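Local coordinates for protein galactose-1-phosphate uridylyltransferase (Pyrobaculum aerophilum str. IM2, PDB 6K9Z) that probably transfers uridylyl groups between UDP-glucose and hexose 1-phosphates, and binds zinc, iron and UDP, at residues W43-L48 / L78-T83; H86-L91 / T137-Q142. The protein carries 1 engineered substitution. All coordinates share one frame; numbering follows the deposited sequence.

Interaction 1 (W43-L48 / L78-T83); sequences WDVLIL and LVVVET
With CG of W43 set between its own backbone N and carbonyl carbon (chi1 50°), the indole swings across to V81, whose CG1 lies anti to its backbone N (chi1 -169°) and meets CH2 of the ring at 3.5 Å. The two side chains cross at about a right angle, and CZ3 of W43 continues on to the carbonyl carbon of T83 at 3.7 Å. L46 CD2 lies over one face of the same indole, displaced toward the rim. Were W43 replaced by an alanine, V81 CG1 and L46 CD2 would probably lose their aromatic neighbour, and a gap would open beside T83.

Beyond the indole, the backbones are paired by four bonds: L46 N to V81 O (3.1 Å), V81 N to L46 O (2.7 Å), L48 N to V79 O (2.9 Å) and V79 N to L48 O (2.8 Å). I47 and V80 form the non-hydrogen-bonded pair between them. On their face, I47 CG2 reaches L78 CD1 at 3.7 Å; on the other, L48 CD2 crosses to V81 CG2 at 4.1 Å. The strand axes, at 164°, are antiparallel; strand 46-49 is outermost on this side of the chain's HIT-clan half-barrel sheet, where V79 also lines the UDP pocket.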
loop_
_atom_site.group_PDB
_atom_site.type_symbol
_atom_site.label_atom_id
_atom_site.label_comp_id
_atom_site.label_asym_id
_atom_site.label_seq_id
_atom_site.Cartn_x
_atom_site.Cartn_y
_atom_site.Cartn_z
ATOM N N TRP A 43 28.956 -20.164 8.869
ATOM C CA TRP A 43 28.662 -19.061 7.914
ATOM C C TRP A 43 28.388 -17.749 8.660
ATOM O O TRP A 43 27.878 -17.804 9.791
ATOM C CB TRP A 43 27.473 -19.434 7.023
ATOM C CG TRP A 43 26.283 -19.939 7.780
ATOM C CD1 TRP A 43 25.990 -21.237 8.071
ATOM C CD2 TRP A 43 25.219 -19.154 8.348
ATOM N NE1 TRP A 43 24.819 -21.318 8.775
ATOM C CE2 TRP A 43 24.322 -20.055 8.960
ATOM C CE3 TRP A 43 24.932 -17.785 8.397
ATOM C CZ2 TRP A 43 23.165 -19.630 9.609
ATOM C CZ3 TRP A 43 23.790 -17.367 9.040
ATOM C CH2 TRP A 43 22.920 -18.278 9.638
ATOM N N ASP A 44 28.754 -16.623 8.041
ATOM C CA ASP A 44 28.488 -15.276 8.598
ATOM C C ASP A 44 27.146 -14.815 8.037
ATOM O O ASP A 44 26.401 -14.126 8.791
ATOM C CB ASP A 44 29.608 -14.283 8.249
ATOM C CG ASP A 44 30.889 -14.482 9.047
ATOM O OD1 ASP A 44 30.792 -14.834 10.244
ATOM O OD2 ASP A 44 31.967 -14.261 8.468
ATOM N N VAL A 45 26.910 -15.094 6.741
ATOM C CA VAL A 45 25.675 -14.703 6.012
ATOM C C VAL A 45 25.278 -15.855 5.103
ATOM O O VAL A 45 26.147 -16.494 4.531
ATOM C CB VAL A 45 25.858 -13.407 5.203
ATOM C CG1 VAL A 45 24.636 -13.098 4.365
ATOM C CG2 VAL A 45 26.221 -12.228 6.100
ATOM N N LEU A 46 23.985 -16.120 5.016
ATOM C CA LEU A 46 23.462 -17.222 4.199
ATOM C C LEU A 46 22.347 -16.695 3.322
ATOM O O LEU A 46 21.472 -16.047 3.871
ATOM C CB LEU A 46 22.938 -18.270 5.173
ATOM C CG LEU A 46 23.082 -19.690 4.687
ATOM C CD1 LEU A 46 24.538 -19.965 4.363
ATOM C CD2 LEU A 46 22.553 -20.658 5.735
ATOM N N ILE A 47 22.374 -16.972 2.015
ATOM C CA ILE A 47 21.249 -16.645 1.105
ATOM C C ILE A 47 20.662 -17.983 0.673
ATOM O O ILE A 47 21.383 -18.776 0.051
ATOM C CB ILE A 47 21.691 -15.745 -0.051
ATOM C CG1 ILE A 47 22.204 -14.424 0.526
ATOM C CG2 ILE A 47 20.570 -15.562 -1.069
ATOM C CD1 ILE A 47 22.566 -13.389 -0.485
ATOM N N LEU A 48 19.450 -18.240 0.898
ATOM C CA LEU A 48 18.886 -19.583 0.708
ATOM C C LEU A 48 17.477 -19.501 0.168
ATOM O O LEU A 48 16.824 -18.463 0.249
ATOM C CB LEU A 48 18.979 -20.384 2.000
ATOM C CG LEU A 48 18.245 -19.895 3.224
ATOM C CD1 LEU A 48 16.775 -20.276 3.137
ATOM C CD2 LEU A 48 18.852 -20.611 4.425
ATOM N N LEU A 78 14.400 -15.671 -2.314
ATOM C CA LEU A 78 15.546 -15.971 -1.448
ATOM C C LEU A 78 15.366 -15.283 -0.092
ATOM O O LEU A 78 14.794 -14.190 -0.013
ATOM C CB LEU A 78 16.836 -15.507 -2.131
ATOM C CG LEU A 78 17.132 -16.075 -3.521
ATOM C CD1 LEU A 78 18.395 -15.392 -4.079
ATOM C CD2 LEU A 78 17.308 -17.557 -3.487
ATOM N N VAL A 79 15.880 -15.929 0.921
ATOM C CA VAL A 79 15.988 -15.406 2.300
ATOM C C VAL A 79 17.450 -15.101 2.530
ATOM O O VAL A 79 18.319 -15.962 2.292
ATOM C CB VAL A 79 15.428 -16.380 3.344
ATOM C CG1 VAL A 79 15.637 -15.828 4.737
ATOM C CG2 VAL A 79 13.968 -16.665 3.087
ATOM N N VAL A 80 17.706 -13.897 3.009
ATOM C CA VAL A 80 19.064 -13.464 3.426
ATOM C C VAL A 80 19.081 -13.611 4.957
ATOM O O VAL A 80 18.466 -12.740 5.633
ATOM C CB VAL A 80 19.327 -12.017 3.005
ATOM C CG1 VAL A 80 20.702 -11.523 3.481
ATOM C CG2 VAL A 80 19.138 -11.825 1.490
ATOM N N VAL A 81 19.766 -14.627 5.456
ATOM C CA VAL A 81 19.977 -14.809 6.912
ATOM C C VAL A 81 21.170 -13.934 7.247
ATOM O O VAL A 81 22.303 -14.259 6.828
ATOM C CB VAL A 81 20.143 -16.271 7.324
ATOM C CG1 VAL A 81 20.090 -16.426 8.834
ATOM C CG2 VAL A 81 19.149 -17.182 6.649
ATOM N N GLU A 82 20.914 -12.889 8.016
ATOM C CA GLU A 82 21.809 -11.729 8.191
ATOM C C GLU A 82 22.938 -11.977 9.197
ATOM O O GLU A 82 23.868 -11.187 9.184
ATOM C CB GLU A 82 20.968 -10.538 8.593
ATOM C CG GLU A 82 20.108 -10.044 7.449
ATOM C CD GLU A 82 19.096 -8.994 7.904
ATOM O OE1 GLU A 82 18.988 -8.807 9.140
ATOM O OE2 GLU A 82 18.567 -8.270 7.033
ATOM N N THR A 83 22.805 -12.991 10.047
ATOM C CA THR A 83 23.754 -13.320 11.147
ATOM C C THR A 83 23.397 -14.713 11.619
ATOM O O THR A 83 22.223 -15.075 11.564
ATOM C CB THR A 83 23.626 -12.330 12.320
ATOM O OG1 THR A 83 24.390 -12.797 13.419
ATOM C CG2 THR A 83 22.183 -12.181 12.790
#

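Interaction 2 (H86-L91 / T137-Q142). Engineered in segment 137-142: F140 (natural residue His). With ZN (zinc ion), chain C; UDP (uridine-5'-diphosphate), chain G.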
loop_
_atom_site.group_PDB
_atom_site.type_symbol
_atom_site.label_atom_id
_atom_site.label_comp_id
_atom_site.label_asym_id
_atom_site.label_seq_id
_atom_site.Cartn_x
_atom_site.Cartn_y
_atom_site.Cartn_z
ATOM N N HIS A 86 20.669 -15.629 16.651
ATOM C CA HIS A 86 19.193 -15.457 16.700
ATOM C C HIS A 86 18.758 -14.251 17.541
ATOM O O HIS A 86 17.831 -13.548 17.109
ATOM C CB HIS A 86 18.528 -16.736 17.215
ATOM C CG HIS A 86 17.049 -16.742 17.051
ATOM N ND1 HIS A 86 16.428 -17.425 16.029
ATOM C CD2 HIS A 86 16.067 -16.152 17.766
ATOM C CE1 HIS A 86 15.125 -17.261 16.125
ATOM N NE2 HIS A 86 14.880 -16.483 17.180
ATOM N N ASP A 87 19.394 -14.039 18.699
ATOM C CA ASP A 87 18.932 -12.978 19.638
ATOM C C ASP A 87 19.527 -11.596 19.346
ATOM O O ASP A 87 20.217 -11.054 20.223
ATOM C CB ASP A 87 19.084 -13.389 21.105
ATOM C CG ASP A 87 18.067 -12.701 22.000
ATOM O OD1 ASP A 87 16.880 -12.664 21.616
ATOM O OD2 ASP A 87 18.470 -12.195 23.068
ATOM N N VAL A 88 19.220 -11.042 18.176
ATOM C CA VAL A 88 19.605 -9.648 17.822
ATOM C C VAL A 88 18.269 -9.013 17.463
ATOM O O VAL A 88 17.581 -9.651 16.676
ATOM C CB VAL A 88 20.613 -9.678 16.653
ATOM C CG1 VAL A 88 20.845 -8.321 16.005
ATOM C CG2 VAL A 88 21.930 -10.274 17.111
ATOM N N ASP A 89 17.867 -7.884 18.056
ATOM C CA ASP A 89 16.553 -7.267 17.721
ATOM C C ASP A 89 16.550 -6.799 16.264
ATOM O O ASP A 89 15.539 -7.093 15.545
ATOM C CB ASP A 89 16.173 -6.094 18.624
ATOM C CG ASP A 89 14.859 -5.436 18.178
ATOM O OD1 ASP A 89 13.779 -6.069 18.345
ATOM O OD2 ASP A 89 14.908 -4.295 17.635
ATOM N N ASP A 90 17.617 -6.108 15.813
ATOM C CA ASP A 90 17.574 -5.351 14.523
ATOM C C ASP A 90 18.889 -5.496 13.735
ATOM O O ASP A 90 19.945 -5.714 14.334
ATOM C CB ASP A 90 17.248 -3.865 14.773
ATOM C CG ASP A 90 16.999 -3.118 13.473
ATOM O OD1 ASP A 90 16.393 -3.738 12.545
ATOM O OD2 ASP A 90 17.480 -1.977 13.338
ATOM N N LEU A 91 18.835 -5.253 12.438
ATOM C CA LEU A 91 20.025 -5.076 11.568
ATOM C C LEU A 91 20.975 -4.074 12.220
ATOM O O LEU A 91 22.189 -4.305 12.255
ATOM C CB LEU A 91 19.531 -4.587 10.214
ATOM C CG LEU A 91 20.590 -4.392 9.146
ATOM C CD1 LEU A 91 21.284 -5.711 8.822
ATOM C CD2 LEU A 91 19.908 -3.811 7.916
ATOM N N THR A 137 11.758 -14.414 14.512
ATOM C CA THR A 137 12.523 -13.407 15.301
ATOM C C THR A 137 13.990 -13.338 14.825
ATOM O O THR A 137 14.686 -12.326 15.093
ATOM C CB THR A 137 12.323 -13.684 16.796
ATOM O OG1 THR A 137 12.578 -15.055 17.154
ATOM C CG2 THR A 137 10.894 -13.366 17.195
ATOM N N HIS A 138 14.456 -14.324 14.062
ATOM C CA HIS A 138 15.851 -14.318 13.544
ATOM C C HIS A 138 15.983 -13.197 12.531
ATOM O O HIS A 138 15.097 -13.069 11.684
ATOM C CB HIS A 138 16.184 -15.695 12.946
ATOM C CG HIS A 138 17.653 -15.957 12.842
ATOM N ND1 HIS A 138 18.293 -16.900 13.579
ATOM C CD2 HIS A 138 18.579 -15.366 12.075
ATOM C CE1 HIS A 138 19.578 -16.923 13.260
ATOM N NE2 HIS A 138 19.798 -15.948 12.343
ATOM N N PRO A 139 17.052 -12.355 12.614
ATOM C CA PRO A 139 17.270 -11.275 11.662
ATOM C C PRO A 139 17.413 -11.834 10.246
ATOM O O PRO A 139 18.279 -12.664 9.997
ATOM C CB PRO A 139 18.599 -10.647 12.074
ATOM C CG PRO A 139 18.683 -10.950 13.529
ATOM C CD PRO A 139 18.101 -12.345 13.652
ATOM N N PHE A 140 16.583 -11.332 9.345
ATOM C CA PHE A 140 16.617 -11.745 7.919
ATOM C C PHE A 140 15.983 -10.649 7.066
ATOM O O PHE A 140 15.136 -9.847 7.530
ATOM C CB PHE A 140 15.938 -13.094 7.671
ATOM C CG PHE A 140 14.438 -13.038 7.705
ATOM C CD1 PHE A 140 13.771 -13.096 8.913
ATOM C CD2 PHE A 140 13.694 -12.893 6.553
ATOM C CE1 PHE A 140 12.390 -13.020 8.966
ATOM C CE2 PHE A 140 12.308 -12.806 6.603
ATOM C CZ PHE A 140 11.663 -12.858 7.808
ATOM N N SER A 141 16.335 -10.725 5.798
ATOM C CA SER A 141 15.735 -9.926 4.709
ATOM C C SER A 141 15.389 -10.876 3.541
ATOM O O SER A 141 15.657 -12.059 3.630
ATOM C CB SER A 141 16.656 -8.760 4.346
ATOM O OG SER A 141 18.019 -9.113 4.345
ATOM N N GLN A 142 14.868 -10.330 2.460
ATOM C CA GLN A 142 14.320 -11.135 1.364
ATOM C C GLN A 142 14.828 -10.561 0.047
ATOM O O GLN A 142 15.003 -9.352 -0.074
ATOM C CB GLN A 142 12.783 -11.194 1.425
ATOM C CG GLN A 142 12.228 -11.971 2.635
ATOM C CD GLN A 142 10.751 -12.218 2.500
ATOM O OE1 GLN A 142 10.263 -12.958 1.615
ATOM N NE2 GLN A 142 10.020 -11.600 3.395
HETATM ZN ZN ZN C . 17.273 -18.440 14.615
HETATM N N1 UDP G . 10.462 -18.740 5.475
HETATM C C2 UDP G . 11.250 -19.771 4.946
HETATM N N3 UDP G . 11.352 -20.943 5.564
HETATM C C4 UDP G . 10.671 -21.153 6.670
HETATM C C5 UDP G . 9.865 -20.192 7.215
HETATM C C6 UDP G . 9.776 -18.982 6.571
HETATM O O2 UDP G . 11.902 -19.654 3.949
HETATM O O4 UDP G . 10.769 -22.224 7.241
HETATM C "C1'" UDP G . 10.259 -17.459 4.828
HETATM C "C2'" UDP G . 8.758 -17.508 4.541
HETATM O "O2'" UDP G . 8.283 -18.451 3.605
HETATM C "C3'" UDP G . 8.451 -16.105 4.119
HETATM C "C4'" UDP G . 9.309 -15.330 5.020
HETATM O "O4'" UDP G . 10.225 -16.267 5.601
HETATM O "O3'" UDP G . 8.705 -15.823 2.785
HETATM C "C5'" UDP G . 8.191 -14.748 5.866
HETATM O "O5'" UDP G . 7.321 -13.882 5.091
HETATM P PA UDP G . 6.130 -14.153 3.982
HETATM O O1A UDP G . 5.302 -15.386 4.271
HETATM O O2A UDP G . 5.235 -12.965 4.136
HETATM O O3A UDP G . 6.877 -14.177 2.531
HETATM P PB UDP G . 6.500 -14.662 1.102
HETATM O O1B UDP G . 6.334 -16.031 1.350
HETATM O O2B UDP G . 7.602 -14.318 0.191
HETATM O O3B UDP G . 5.263 -14.070 0.759
#
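The backbones of 86-91 and 137-142 come nearest at H86 and H138, whose CA atoms are 4.7 Å apart; the first segment is an irregular loop with an inverse gamma turn centred on D87, and the second enters a strand at F140. Both histidines offer ND1 to the zinc ion, at 1.9 Å from H86 and 2.1 Å from H138. Their ring planes stand at 83° with centroids 5.0 Å apart, an oblique arrangement in which the shared metal, not ring stacking, accounts for the short ND1 to ND1 separation. Each CG is anti to its backbone N (chi1 -169° in H86), which carries the imidazole towards the ion. The far nitrogen of H86, NE2, donates to T137 OG1 at 2.7 Å, with the hydroxyl tilted 22° out of the ring plane, so this ring is held at both nitrogens. NE2 of H138 is likewise occupied, by the carbonyl of T83.

C30 and C33 complete a Cys2His2 zinc site in which a CxxC pair meets two histidines from loops far apart in sequence. Beside it P139 points toward the loop: its CG lies 3.6 Å from V88 O and 3.9 Å from V88 CB, while CD rests near H86 O. Further along, F140 is an engineered replacement for the histidine predicted to carry the UMP intermediate. Its ring approaches the bound nucleotide obliquely, CE2 lying 4.2 Å from UDP O4', and meets F32 on the pocket wall. Q142, also in the UDP pocket, contacts the ligand from the same strand.

How the interactions relate
From the N terminus, the chain passes through 43-48 and returns at 78-83, so interaction 1 closes a loop of 29 residues. Only then does 86-91 begin, and a longer excursion of 45 residues, including helix 96-114 and strand 121-128, ends when 137-142 closes interaction 2. The contacts are therefore in series, neither nested nor crossed. Their centres lie 10 Å apart, and strands 76-81 and 140-146 are sheet neighbours: V80 N and S141 O are 2.8 Å apart, a probable hydrogen bond. Together they tie the edge strand 46-49, through two inner strands, to the two loops that bring the histidines to the zinc ion.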